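Local coordinates for protein xylan esterase, putative, AXE2C (Cellvibrio japonicus, PDB 2WAA) that removes acetyl groups from acetylated xylan and glucomannan, contributing to the breakdown of plant cell wall polysaccharides, at residues A[51-56]-A[83-88]; A[264-269]-A[297-302]; A[187-192]-A[246-251]. One frame throughout, in Å; residues are numbered along the deposited sequence.

Interaction 1: residues A[51-56]-A[83-88]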
ATOM      1  N   ARG A  51     -17.519  -3.110  23.568  1.00 10.83           N
ATOM      2  CA  ARG A  51     -17.150  -1.829  22.977  1.00  9.92           C
ATOM      3  C   ARG A  51     -15.639  -1.787  22.796  1.00 10.34           C
ATOM      4  O   ARG A  51     -14.866  -2.321  23.635  1.00  9.67           O
ATOM      5  CB  ARG A  51     -17.609  -0.630  23.858  1.00  8.85           C
ATOM      6  CG  ARG A  51     -17.435   0.730  23.190  1.00 11.32           C
ATOM      7  CD  ARG A  51     -18.044   1.897  24.028  1.00 17.89           C
ATOM      8  NE  ARG A  51     -18.089   3.108  23.221  1.00 20.31           N
ATOM      9  CZ  ARG A  51     -17.503   4.250  23.561  1.00 24.46           C
ATOM     10  NH1 ARG A  51     -16.874   4.355  24.722  1.00 25.07           N
ATOM     11  NH2 ARG A  51     -17.546   5.296  22.740  1.00 23.79           N
ATOM     12  N   LEU A  52     -15.211  -1.193  21.684  1.00  9.81           N
ATOM     13  CA  LEU A  52     -13.776  -1.011  21.428  1.00  9.21           C
ATOM     14  C   LEU A  52     -13.557   0.377  20.845  1.00  8.62           C
ATOM     15  O   LEU A  52     -14.269   0.802  19.907  1.00 10.21           O
ATOM     16  CB  LEU A  52     -13.245  -2.100  20.493  1.00  9.09           C
ATOM     17  CG  LEU A  52     -11.718  -2.083  20.237  1.00  8.96           C
ATOM     18  CD1 LEU A  52     -10.928  -2.514  21.500  1.00  9.27           C
ATOM     19  CD2 LEU A  52     -11.407  -3.033  19.041  1.00  4.74           C
ATOM     20  N   THR A  53     -12.625   1.133  21.444  1.00  7.89           N
ATOM     21  CA  THR A  53     -12.293   2.467  20.959  1.00  8.14           C
ATOM     22  C   THR A  53     -10.792   2.543  20.706  1.00  7.90           C
ATOM     23  O   THR A  53     -10.014   1.785  21.283  1.00  8.88           O
ATOM     24  CB  THR A  53     -12.697   3.647  21.925  1.00  8.06           C
ATOM     25  OG1 THR A  53     -11.920   3.565  23.138  1.00  9.04           O
ATOM     26  CG2 THR A  53     -14.193   3.599  22.263  1.00  8.36           C
ATOM     27  N   ALA A  54     -10.403   3.487  19.862  1.00  7.64           N
ATOM     28  CA  ALA A  54      -8.989   3.733  19.587  1.00  7.34           C
ATOM     29  C   ALA A  54      -8.678   5.218  19.711  1.00  8.03           C
ATOM     30  O   ALA A  54      -9.490   6.056  19.316  1.00  9.43           O
ATOM     31  CB  ALA A  54      -8.706   3.296  18.184  1.00  7.35           C
ATOM     32  N   GLU A  55      -7.486   5.538  20.212  1.00  6.65           N
ATOM     33  CA  GLU A  55      -7.019   6.925  20.215  1.00  7.87           C
ATOM     34  C   GLU A  55      -6.207   7.134  18.924  1.00  8.30           C
ATOM     35  O   GLU A  55      -5.166   6.458  18.734  1.00  8.39           O
ATOM     36  CB  GLU A  55      -6.122   7.162  21.423  1.00  7.48           C
ATOM     37  CG  GLU A  55      -6.910   7.081  22.749  1.00  7.70           C
ATOM     38  CD  GLU A  55      -8.102   8.010  22.766  1.00  7.77           C
ATOM     39  OE1 GLU A  55      -7.928   9.199  22.445  1.00  6.83           O
ATOM     40  OE2 GLU A  55      -9.203   7.568  23.159  1.00 11.42           O
ATOM     41  N   MET A  56      -6.668   8.015  18.053  1.00  8.01           N
ATOM     42  CA  MET A  56      -6.000   8.208  16.773  1.00  8.25           C
ATOM     43  C   MET A  56      -5.835   9.678  16.469  1.00 10.16           C
ATOM     44  O   MET A  56      -6.469  10.524  17.087  1.00 10.70           O
ATOM     45  CB  MET A  56      -6.795   7.543  15.634  1.00  7.71           C
ATOM     46  CG  MET A  56      -7.130   6.096  15.952  1.00 10.38           C
ATOM     47  SD  MET A  56      -7.816   5.235  14.529  1.00 11.80           S
ATOM     48  CE  MET A  56      -6.321   4.985  13.552  1.00 11.74           C
ATOM     49  N   GLN A  83      -5.682  14.509  18.619  1.00 11.89           N
ATOM     50  CA  GLN A  83      -6.034  13.189  19.114  1.00 10.47           C
ATOM     51  C   GLN A  83      -7.543  13.118  19.343  1.00 10.49           C
ATOM     52  O   GLN A  83      -8.149  14.056  19.884  1.00 10.61           O
ATOM     53  CB  GLN A  83      -5.296  12.905  20.432  1.00 11.62           C
ATOM     54  CG  GLN A  83      -5.412  11.440  20.855  1.00  9.41           C
ATOM     55  CD  GLN A  83      -4.678  11.166  22.161  1.00 10.69           C
ATOM     56  OE1 GLN A  83      -3.613  11.721  22.398  1.00 11.40           O
ATOM     57  NE2 GLN A  83      -5.248  10.293  23.016  1.00  8.93           N
ATOM     58  N   GLN A  84      -8.153  12.001  18.955  1.00  9.18           N
ATOM     59  CA  GLN A  84      -9.601  11.794  19.124  1.00 10.25           C
ATOM     60  C   GLN A  84      -9.856  10.329  19.466  1.00 10.24           C
ATOM     61  O   GLN A  84      -9.175   9.429  18.972  1.00 10.01           O
ATOM     62  CB  GLN A  84     -10.318  12.149  17.792  1.00 10.23           C
ATOM     63  CG  GLN A  84      -9.973  11.170  16.626  1.00 14.74           C
ATOM     64  CD  GLN A  84      -9.536  11.901  15.327  1.00 18.37           C
ATOM     65  OE1 GLN A  84     -10.372  12.202  14.438  1.00 16.46           O
ATOM     66  NE2 GLN A  84      -8.214  12.200  15.225  1.00 11.55           N
ATOM     67  N   THR A  85     -10.824  10.093  20.343  1.00 10.62           N
ATOM     68  CA  THR A  85     -11.300   8.755  20.584  1.00  9.63           C
ATOM     69  C   THR A  85     -12.204   8.334  19.421  1.00 11.06           C
ATOM     70  O   THR A  85     -13.233   8.975  19.165  1.00 11.62           O
ATOM     71  CB  THR A  85     -12.146   8.711  21.850  1.00  9.28           C
ATOM     72  OG1 THR A  85     -11.379   9.253  22.929  1.00  8.77           O
ATOM     73  CG2 THR A  85     -12.563   7.245  22.144  1.00 11.04           C
ATOM     74  N   VAL A  86     -11.817   7.271  18.737  1.00 10.59           N
ATOM     75  CA  VAL A  86     -12.586   6.729  17.623  1.00 11.84           C
ATOM     76  C   VAL A  86     -13.286   5.463  18.078  1.00 11.32           C
ATOM     77  O   VAL A  86     -12.645   4.507  18.476  1.00 11.03           O
ATOM     78  CB  VAL A  86     -11.661   6.396  16.417  1.00 12.07           C
ATOM     79  CG1 VAL A  86     -12.462   5.793  15.222  1.00 12.77           C
ATOM     80  CG2 VAL A  86     -10.890   7.654  15.968  1.00 13.55           C
ATOM     81  N   GLU A  87     -14.607   5.461  18.030  1.00 11.21           N
ATOM     82  CA  GLU A  87     -15.348   4.249  18.392  1.00 12.26           C
ATOM     83  C   GLU A  87     -15.289   3.269  17.230  1.00 12.15           C
ATOM     84  O   GLU A  87     -15.646   3.634  16.099  1.00 12.83           O
ATOM     85  CB  GLU A  87     -16.823   4.579  18.670  1.00 13.43           C
ATOM     86  CG  GLU A  87     -17.578   3.323  19.189  1.00 16.39           C
ATOM     87  CD  GLU A  87     -19.014   3.667  19.593  1.00 19.68           C
ATOM     88  OE1 GLU A  87     -19.211   4.010  20.772  1.00 19.89           O
ATOM     89  OE2 GLU A  87     -19.906   3.601  18.737  1.00 18.33           O
ATOM     90  N   LEU A  88     -14.804   2.057  17.483  1.00  9.93           N
ATOM     91  CA  LEU A  88     -14.688   1.061  16.435  1.00  9.04           C
ATOM     92  C   LEU A  88     -15.943   0.210  16.416  1.00  9.05           C
ATOM     93  O   LEU A  88     -16.510  -0.023  15.349  1.00 10.30           O
ATOM     94  CB  LEU A  88     -13.427   0.190  16.654  1.00  7.06           C
ATOM     95  CG  LEU A  88     -12.086   0.985  16.616  1.00  6.27           C
ATOM     96  CD1 LEU A  88     -10.917   0.079  16.978  1.00  6.42           C
ATOM     97  CD2 LEU A  88     -11.858   1.709  15.284  1.00  8.58           C
TER

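Interaction 2: residues A[264-269]-A[297-302]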
ATOM      1  N   PRO A 264      16.743 -11.772  -0.721  1.00 13.42           N
ATOM      2  CA  PRO A 264      17.425 -12.804  -1.494  1.00 14.09           C
ATOM      3  C   PRO A 264      16.486 -13.905  -1.919  1.00 15.59           C
ATOM      4  O   PRO A 264      16.789 -14.629  -2.874  1.00 17.95           O
ATOM      5  CB  PRO A 264      18.497 -13.349  -0.513  1.00 14.87           C
ATOM      6  CG  PRO A 264      18.032 -12.912   0.857  1.00 14.77           C
ATOM      7  CD  PRO A 264      17.341 -11.588   0.624  1.00 13.80           C
ATOM      8  N   GLN A 265      15.374 -14.043  -1.213  1.00 15.22           N
ATOM      9  CA  GLN A 265      14.363 -15.073  -1.481  1.00 16.05           C
ATOM     10  C   GLN A 265      13.273 -14.596  -2.464  1.00 14.84           C
ATOM     11  O   GLN A 265      12.408 -15.403  -2.860  1.00 15.01           O
ATOM     12  CB  GLN A 265      13.627 -15.433  -0.175  1.00 16.30           C
ATOM     13  CG  GLN A 265      12.578 -14.316   0.301  1.00 22.17           C
ATOM     14  CD  GLN A 265      13.283 -12.964   0.640  1.00 25.67           C
ATOM     15  OE1 GLN A 265      14.468 -12.956   0.971  1.00 25.05           O
ATOM     16  NE2 GLN A 265      12.546 -11.837   0.566  1.00 24.96           N
ATOM     17  N   ALA A 266      13.260 -13.312  -2.828  1.00 12.22           N
ATOM     18  CA  ALA A 266      12.103 -12.794  -3.605  1.00 10.94           C
ATOM     19  C   ALA A 266      12.208 -13.064  -5.124  1.00 11.05           C
ATOM     20  O   ALA A 266      13.298 -13.080  -5.679  1.00 11.91           O
ATOM     21  CB  ALA A 266      11.955 -11.305  -3.383  1.00 10.42           C
ATOM     22  N   THR A 267      11.057 -13.234  -5.763  1.00 10.56           N
ATOM     23  CA  THR A 267      10.918 -13.156  -7.231  1.00 10.73           C
ATOM     24  C   THR A 267      10.449 -11.735  -7.543  1.00 10.91           C
ATOM     25  O   THR A 267       9.597 -11.181  -6.809  1.00 11.50           O
ATOM     26  CB  THR A 267       9.877 -14.154  -7.700  1.00 11.48           C
ATOM     27  OG1 THR A 267      10.313 -15.471  -7.311  1.00 11.94           O
ATOM     28  CG2 THR A 267       9.666 -14.086  -9.215  1.00 11.64           C
ATOM     29  N   ILE A 268      11.015 -11.125  -8.588  1.00  9.31           N
ATOM     30  CA  ILE A 268      10.659  -9.738  -8.921  1.00  9.77           C
ATOM     31  C   ILE A 268       9.927  -9.732 -10.250  1.00  9.79           C
ATOM     32  O   ILE A 268      10.351 -10.428 -11.171  1.00 10.45           O
ATOM     33  CB  ILE A 268      11.893  -8.890  -8.989  1.00  9.84           C
ATOM     34  CG1 ILE A 268      12.612  -8.990  -7.600  1.00 11.92           C
ATOM     35  CG2 ILE A 268      11.524  -7.439  -9.331  1.00 10.90           C
ATOM     36  CD1 ILE A 268      13.866  -8.322  -7.540  1.00 15.92           C
ATOM     37  N   VAL A 269       8.806  -9.006 -10.317  1.00  9.65           N
ATOM     38  CA  VAL A 269       8.011  -8.901 -11.550  1.00  9.03           C
ATOM     39  C   VAL A 269       7.917  -7.428 -11.927  1.00  9.06           C
ATOM     40  O   VAL A 269       7.456  -6.618 -11.113  1.00  9.63           O
ATOM     41  CB  VAL A 269       6.611  -9.526 -11.358  1.00  8.27           C
ATOM     42  CG1 VAL A 269       5.767  -9.330 -12.601  1.00  9.03           C
ATOM     43  CG2 VAL A 269       6.763 -11.010 -11.113  1.00 10.04           C
ATOM     44  N   SER A 297      18.977 -12.285 -14.581  1.00 17.10           N
ATOM     45  CA  SER A 297      18.583 -12.890 -13.317  1.00 17.06           C
ATOM     46  C   SER A 297      17.466 -13.874 -13.559  1.00 17.85           C
ATOM     47  O   SER A 297      16.514 -13.547 -14.244  1.00 19.86           O
ATOM     48  CB  SER A 297      18.073 -11.808 -12.370  1.00 17.23           C
ATOM     49  OG  SER A 297      17.558 -12.396 -11.190  1.00 14.90           O
ATOM     50  N   ASN A 298      17.557 -15.062 -12.990  1.00 16.51           N
ATOM     51  CA  ASN A 298      16.467 -16.003 -13.095  1.00 17.27           C
ATOM     52  C   ASN A 298      15.397 -15.750 -12.016  1.00 15.84           C
ATOM     53  O   ASN A 298      14.525 -16.596 -11.793  1.00 14.83           O
ATOM     54  CB  ASN A 298      16.991 -17.438 -12.945  1.00 18.98           C
ATOM     55  CG  ASN A 298      17.759 -17.674 -11.626  1.00 25.06           C
ATOM     56  OD1 ASN A 298      17.813 -16.824 -10.712  1.00 31.75           O
ATOM     57  ND2 ASN A 298      18.367 -18.862 -11.525  1.00 33.20           N
ATOM     58  N   ARG A 299      15.521 -14.618 -11.323  1.00 14.16           N
ATOM     59  CA  ARG A 299      14.505 -14.189 -10.366  1.00 13.58           C
ATOM     60  C   ARG A 299      13.698 -12.974 -10.833  1.00 12.42           C
ATOM     61  O   ARG A 299      12.881 -12.449 -10.061  1.00 12.23           O
ATOM     62  CB  ARG A 299      15.178 -13.770  -9.059  1.00 14.38           C
ATOM     63  CG  ARG A 299      15.840 -14.890  -8.355  1.00 14.43           C
ATOM     64  CD  ARG A 299      15.757 -14.574  -6.885  1.00 17.01           C
ATOM     65  NE  ARG A 299      16.949 -13.890  -6.499  1.00 15.45           N
ATOM     66  CZ  ARG A 299      17.021 -12.903  -5.631  1.00 14.90           C
ATOM     67  NH1 ARG A 299      15.933 -12.389  -5.053  1.00 12.78           N
ATOM     68  NH2 ARG A 299      18.221 -12.422  -5.359  1.00 13.22           N
ATOM     69  N   VAL A 300      13.949 -12.494 -12.044  1.00 10.86           N
ATOM     70  CA  VAL A 300      13.263 -11.279 -12.501  1.00 10.64           C
ATOM     71  C   VAL A 300      12.444 -11.513 -13.749  1.00 10.67           C
ATOM     72  O   VAL A 300      12.978 -12.008 -14.766  1.00 10.50           O
ATOM     73  CB  VAL A 300      14.266 -10.116 -12.818  1.00 11.26           C
ATOM     74  CG1 VAL A 300      13.474  -8.804 -13.200  1.00  9.58           C
ATOM     75  CG2 VAL A 300      15.106  -9.842 -11.590  1.00 10.96           C
ATOM     76  N   PHE A 301      11.158 -11.171 -13.681  1.00  9.58           N
ATOM     77  CA  PHE A 301      10.217 -11.519 -14.763  1.00  9.58           C
ATOM     78  C   PHE A 301       9.412 -10.299 -15.157  1.00  9.51           C
ATOM     79  O   PHE A 301       9.533  -9.248 -14.562  1.00  9.65           O
ATOM     80  CB  PHE A 301       9.280 -12.653 -14.293  1.00  9.07           C
ATOM     81  CG  PHE A 301      10.038 -13.915 -13.979  1.00 12.92           C
ATOM     82  CD1 PHE A 301      10.403 -14.759 -15.001  1.00 16.73           C
ATOM     83  CD2 PHE A 301      10.538 -14.148 -12.712  1.00 13.38           C
ATOM     84  CE1 PHE A 301      11.202 -15.898 -14.749  1.00 18.72           C
ATOM     85  CE2 PHE A 301      11.288 -15.266 -12.442  1.00 15.51           C
ATOM     86  CZ  PHE A 301      11.640 -16.144 -13.466  1.00 16.73           C
ATOM     87  N   TYR A 302       8.587 -10.480 -16.186  1.00 11.05           N
ATOM     88  CA  TYR A 302       7.750  -9.437 -16.753  1.00 11.66           C
ATOM     89  C   TYR A 302       6.290  -9.892 -16.749  1.00 11.88           C
ATOM     90  O   TYR A 302       6.016 -11.056 -17.027  1.00 12.77           O
ATOM     91  CB  TYR A 302       8.174  -9.186 -18.213  1.00 10.70           C
ATOM     92  CG  TYR A 302       7.241  -8.194 -18.933  1.00 12.91           C
ATOM     93  CD1 TYR A 302       7.162  -6.880 -18.511  1.00 16.11           C
ATOM     94  CD2 TYR A 302       6.435  -8.588 -20.001  1.00 13.89           C
ATOM     95  CE1 TYR A 302       6.322  -5.984 -19.114  1.00 16.37           C
ATOM     96  CE2 TYR A 302       5.565  -7.666 -20.616  1.00 13.67           C
ATOM     97  CZ  TYR A 302       5.540  -6.372 -20.156  1.00 15.77           C
ATOM     98  OH  TYR A 302       4.722  -5.396 -20.706  1.00 17.71           O
TER

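Interaction 3: residues A[187-192]-A[246-251]. With ACT (acetate ion), chain B.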
ATOM      1  N   ARG A 187       5.384  10.366  -8.278  1.00  7.58           N
ATOM      2  CA  ARG A 187       6.798  10.005  -8.262  1.00  7.40           C
ATOM      3  C   ARG A 187       7.175   8.953  -9.309  1.00  7.74           C
ATOM      4  O   ARG A 187       6.322   8.197  -9.744  1.00  7.26           O
ATOM      5  CB  ARG A 187       7.210   9.545  -6.868  1.00  6.69           C
ATOM      6  CG  ARG A 187       6.918  10.598  -5.809  1.00  7.28           C
ATOM      7  CD  ARG A 187       7.894  11.840  -5.868  1.00  7.69           C
ATOM      8  NE  ARG A 187       7.424  12.830  -4.876  1.00  8.43           N
ATOM      9  CZ  ARG A 187       7.814  12.838  -3.592  1.00  9.68           C
ATOM     10  NH1 ARG A 187       8.696  11.926  -3.145  1.00  8.49           N
ATOM     11  NH2 ARG A 187       7.319  13.746  -2.755  1.00 10.29           N
ATOM     12  N   GLY A 188       8.450   8.966  -9.713  1.00  7.07           N
ATOM     13  CA  GLY A 188       8.967   8.021 -10.712  1.00  7.62           C
ATOM     14  C   GLY A 188      10.202   7.314 -10.226  1.00  7.24           C
ATOM     15  O   GLY A 188      10.639   7.480  -9.049  1.00  6.75           O
ATOM     16  N   LEU A 189      10.783   6.520 -11.123  1.00  7.54           N
ATOM     17  CA  LEU A 189      12.040   5.869 -10.868  1.00  8.31           C
ATOM     18  C   LEU A 189      13.185   6.912 -10.849  1.00  9.64           C
ATOM     19  O   LEU A 189      14.100   6.853 -10.002  1.00  9.41           O
ATOM     20  CB  LEU A 189      12.326   4.847 -11.988  1.00  8.51           C
ATOM     21  CG  LEU A 189      13.640   4.124 -11.812  1.00  8.97           C
ATOM     22  CD1 LEU A 189      13.534   3.075 -10.672  1.00  9.32           C
ATOM     23  CD2 LEU A 189      13.978   3.434 -13.116  1.00  5.95           C
ATOM     24  N   ILE A 190      13.095   7.869 -11.775  1.00 10.41           N
ATOM     25  CA  ILE A 190      14.112   8.940 -11.882  1.00 11.85           C
ATOM     26  C   ILE A 190      13.618  10.371 -11.805  1.00 10.45           C
ATOM     27  O   ILE A 190      14.422  11.281 -11.544  1.00 12.42           O
ATOM     28  CB  ILE A 190      15.031   8.786 -13.119  1.00 11.71           C
ATOM     29  CG1 ILE A 190      14.300   9.163 -14.411  1.00 13.04           C
ATOM     30  CG2 ILE A 190      15.638   7.346 -13.178  1.00 13.92           C
ATOM     31  CD1 ILE A 190      15.263   9.115 -15.645  1.00 13.99           C
ATOM     32  N   ARG A 191      12.334  10.613 -12.039  1.00 10.62           N
ATOM     33  CA  ARG A 191      11.802  11.985 -11.928  1.00  9.87           C
ATOM     34  C   ARG A 191      10.318  11.973 -11.684  1.00  9.92           C
ATOM     35  O   ARG A 191       9.619  10.973 -11.979  1.00 10.28           O
ATOM     36  CB  ARG A 191      12.087  12.794 -13.209  1.00  8.61           C
ATOM     37  CG  ARG A 191      11.354  12.243 -14.416  1.00  9.43           C
ATOM     38  CD  ARG A 191      11.886  12.933 -15.733  1.00 14.00           C
ATOM     39  NE  ARG A 191      11.258  12.404 -16.955  1.00 15.99           N
ATOM     40  CZ  ARG A 191      11.549  12.843 -18.188  1.00 19.10           C
ATOM     41  NH1 ARG A 191      12.439  13.847 -18.342  1.00 18.53           N
ATOM     42  NH2 ARG A 191      10.945  12.316 -19.262  1.00 13.90           N
ATOM     43  N   SER A 192       9.822  13.065 -11.116  1.00  9.81           N
ATOM     44  CA  SER A 192       8.408  13.242 -10.898  1.00 10.02           C
ATOM     45  C   SER A 192       7.679  13.707 -12.165  1.00 11.10           C
ATOM     46  O   SER A 192       8.331  14.061 -13.164  1.00 11.88           O
ATOM     47  CB  SER A 192       8.221  14.221  -9.749  1.00 10.19           C
ATOM     48  OG  SER A 192       8.908  13.735  -8.590  1.00 10.27           O
ATOM     49  N   ALA A 246      19.381   4.941 -22.096  1.00 18.83           N
ATOM     50  CA  ALA A 246      20.486   4.423 -21.276  1.00 19.09           C
ATOM     51  C   ALA A 246      20.353   4.822 -19.807  1.00 17.76           C
ATOM     52  O   ALA A 246      20.618   4.027 -18.934  1.00 18.27           O
ATOM     53  CB  ALA A 246      21.890   4.843 -21.844  1.00 17.87           C
ATOM     54  N   THR A 247      19.947   6.054 -19.538  1.00 17.38           N
ATOM     55  CA  THR A 247      19.858   6.543 -18.179  1.00 17.70           C
ATOM     56  C   THR A 247      18.782   5.753 -17.399  1.00 16.68           C
ATOM     57  O   THR A 247      18.984   5.276 -16.275  1.00 16.84           O
ATOM     58  CB  THR A 247      19.428   8.014 -18.155  1.00 18.40           C
ATOM     59  OG1 THR A 247      20.406   8.833 -18.815  1.00 19.51           O
ATOM     60  CG2 THR A 247      19.262   8.504 -16.717  1.00 21.00           C
ATOM     61  N   TYR A 248      17.638   5.603 -18.023  1.00 15.26           N
ATOM     62  CA  TYR A 248      16.553   4.902 -17.358  1.00 13.67           C
ATOM     63  C   TYR A 248      16.895   3.428 -17.111  1.00 14.08           C
ATOM     64  O   TYR A 248      16.685   2.895 -16.004  1.00 13.87           O
ATOM     65  CB  TYR A 248      15.295   5.020 -18.189  1.00 12.45           C
ATOM     66  CG  TYR A 248      14.070   4.777 -17.349  1.00 12.84           C
ATOM     67  CD1 TYR A 248      13.498   5.826 -16.641  1.00 12.65           C
ATOM     68  CD2 TYR A 248      13.488   3.509 -17.281  1.00  9.95           C
ATOM     69  CE1 TYR A 248      12.347   5.637 -15.866  1.00 11.55           C
ATOM     70  CE2 TYR A 248      12.321   3.298 -16.530  1.00 11.34           C
ATOM     71  CZ  TYR A 248      11.778   4.378 -15.819  1.00 10.67           C
ATOM     72  OH  TYR A 248      10.657   4.223 -15.055  1.00 11.07           O
ATOM     73  N   ILE A 249      17.411   2.756 -18.132  1.00 14.07           N
ATOM     74  CA  ILE A 249      17.699   1.332 -17.993  1.00 14.35           C
ATOM     75  C   ILE A 249      18.801   1.133 -16.966  1.00 16.07           C
ATOM     76  O   ILE A 249      18.747   0.206 -16.131  1.00 15.23           O
ATOM     77  CB  ILE A 249      18.074   0.690 -19.342  1.00 14.93           C
ATOM     78  CG1 ILE A 249      16.828   0.640 -20.273  1.00 14.66           C
ATOM     79  CG2 ILE A 249      18.726  -0.725 -19.136  1.00 14.11           C
ATOM     80  CD1 ILE A 249      17.193   0.218 -21.701  1.00 17.09           C
ATOM     81  N   ASN A 250      19.809   2.000 -16.975  1.00 16.83           N
ATOM     82  CA  ASN A 250      20.856   1.824 -15.986  1.00 16.44           C
ATOM     83  C   ASN A 250      20.342   2.056 -14.564  1.00 15.66           C
ATOM     84  O   ASN A 250      20.751   1.347 -13.636  1.00 14.68           O
ATOM     85  CB  ASN A 250      22.059   2.718 -16.290  1.00 18.30           C
ATOM     86  CG  ASN A 250      22.827   2.231 -17.499  1.00 20.68           C
ATOM     87  OD1 ASN A 250      22.786   1.028 -17.860  1.00 23.08           O
ATOM     88  ND2 ASN A 250      23.566   3.138 -18.111  1.00 23.05           N
ATOM     89  N   THR A 251      19.444   3.016 -14.369  1.00 13.98           N
ATOM     90  CA  THR A 251      18.946   3.161 -13.019  0.50 13.99           C
ATOM     91  C   THR A 251      17.938   2.098 -12.626  1.00 12.92           C
ATOM     92  O   THR A 251      17.963   1.669 -11.474  1.00 11.70           O
ATOM     93  CB  THR A 251      18.704   4.634 -12.524  0.50 15.39           C
ATOM     94  OG1 THR A 251      17.475   4.781 -11.784  0.50 17.09           O
ATOM     95  CG2 THR A 251      18.812   5.613 -13.643  0.50 15.96           C
TER
HETATM   96  C   ACT B1342       5.480  15.268  -6.194  1.00 40.68           C
HETATM   97  O   ACT B1342       6.109  15.785  -5.224  1.00 40.48           O
HETATM   98  OXT ACT B1342       5.584  15.854  -7.302  1.00 40.96           O
HETATM   99  CH3 ACT B1342       4.650  14.028  -6.041  1.00 39.28           C

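Interaction 1: residues A[51-56]-A[83-88]
With CG of Arg-51 trans to its own backbone N (chi1 -171°) and the chain stretched out as far as NE, the guanidinium reaches across to the neighbouring strand, where Glu-87, likewise extended, brings up its carboxylate. Arg-51 grips it side-on: NE and NH2 both bond to the single oxygen OE1 of Glu-87, at 2.8 Å from NE. That oxygen lies in the guanidinium plane but is met on its anti side and out of the carboxylate plane, and the two flat groups stand nearly perpendicular. CG2 of Thr-53 sits over one face of the guanidinium.

At the other end Glu-55 bends at chi2 (-54°), bringing its carboxylate over to Gln-83 and Thr-85, one oxygen to each. OE2 receives the hydroxyl OG1 of Thr-85 on its syn lone pair at 2.8 Å, while OE1 takes NE2 of Gln-83 from the anti side, again out of the carboxylate plane, at 3.0 Å; OE1 of Gln-83 goes to Lys-115.

The backbones pair antiparallel. Ala-54 and Val-86 form a hydrogen-bonded pair, N of Val-86 giving a 2.7 Å bond to O of Ala-54, and Met-56 with Gln-84 is the next such pair. O of Met-56 has two donors: N of Gln-84 comes nearly head-on, whereas NE2 of Gln-84 arrives from above the carbonyl plane, off any lone pair, at 3.1 Å. OE1 of Gln-84 accepts from N of Asp-80.

On the face of Ala-54, Val-86 and Met-56, which Gln-84 shares, contacts are largely apolar. CD1 of Leu-88 lies 3.8 Å from CD2 of Leu-52, while CG2 of Val-86 meets CG of Met-56.

The chemistry thus divides by face: charged, amide and hydroxyl groups pair on the Thr-53 side, whereas the opposite face, apart from Gln-84, turns apolar side chains to Val-99 and Ile-77 of the second sheet.

Interaction 2: residues A[264-269]-A[297-302]
O of Arg-299 and N of Ile-268 make a nearly straight 2.7 Å bond (178° at the hydrogen), and N of Phe-301 returns one of equal length to O of Ile-268. Together they set Ile-268 beside Val-300 in parallel pairing.

Just ahead of the two strands, the side chain of Arg-299 bends at both chi2 (-149°) and chi3 (-93°), turning its guanidinium to the carbonyls of segment 264-266. There NH1 donates to a lone pair of Ala-266 O at 2.8 Å, with the acceptor lying in the guanidinium plane. O of Pro-264 sits over the centre of one guanidinium face instead, where its angle is too poor for a bond. Carbonyls of His-263 and Leu-260 take further N-H groups, so the arginine gathers in the chain leaving helix 245-262.

CG2 of Thr-267 meets the edge of the Phe-301 ring at CD2, 3.6 Å away, and Ile-336 of helix 319-337 covers this side. On the reverse, CB of Ile-268 faces CG2 of Val-300, against helix 245-262.

This is the pairing of a beta-alpha-beta unit, strands 267-270 and 300-302 joined through helix 278-295, at the edge of the parallel sheet of an SGNH (GDSL-like) hydrolase fold.

Interaction 3: residues A[187-192]-A[246-251]
The loop 187-192 has no regular structure and turns its Leu-189 and Ile-190 against one side of helix 245-262, the closest CA atoms being those of Ile-190 and Tyr-248, 7.2 Å apart. Leu-189 lays CD2 over a face of the Tyr-248 ring, 3.8 Å from its centroid and 18° off the normal, a CH-pi contact. Its CB meets the phenol oxygen OH of Tyr-248 at 3.5 Å.

Ile-190 takes the same ring from the edge, CD1 lying 3.9 Å from CD1 of Tyr-248. CG1 of Ile-190 is wedged between its own backbone N and carbonyl carbon (chi1 74°), which aims CD1 at the ring and at CG2 of Thr-247.

Tyr-248 OH bonds to OD2 of Asp-237, whose carboxylate also receives the backbone N of both Leu-189 and Ile-190, so one aspartate holds ring and loop together. At the start of the segment, away from the helix, Arg-187 follows Gly-186, probably a transition-state stabiliser, and its O accepts from ND2 of Asn-236, the other probable stabiliser. Its guanidinium makes weak bonds to an acetate ion, probably from the crystallisation liquor, and a salt bridge to Asp-212.

The loop, which follows strand 177-183, is thus set against helix 245-262, with Pro-203 of helix 202-205 touching Leu-189 and Leu-284 of helix 278-295 packing on Tyr-248.

In the fold
From the N terminus, interaction 1 comes first: strand 51-58 runs out, strands 63-69 and 75-79 follow, and 83-88 returns to close a loop within the N-terminal beta domain. The chain then passes into the SGNH hydrolase domain. Interaction 3 closes the longer excursion from 187-192, just after strand 177-183, to helix 245-262. That helix leads through a short connection into strand 267-270, where interaction 2 opens, to close after helix 278-295 at strand 300-302. The three closures run in series; none nests in or crosses another. Interactions 2 and 3 have centres about 20 Å apart; the centre of interaction 1 lies about 42 Å from either, across the chain's centre.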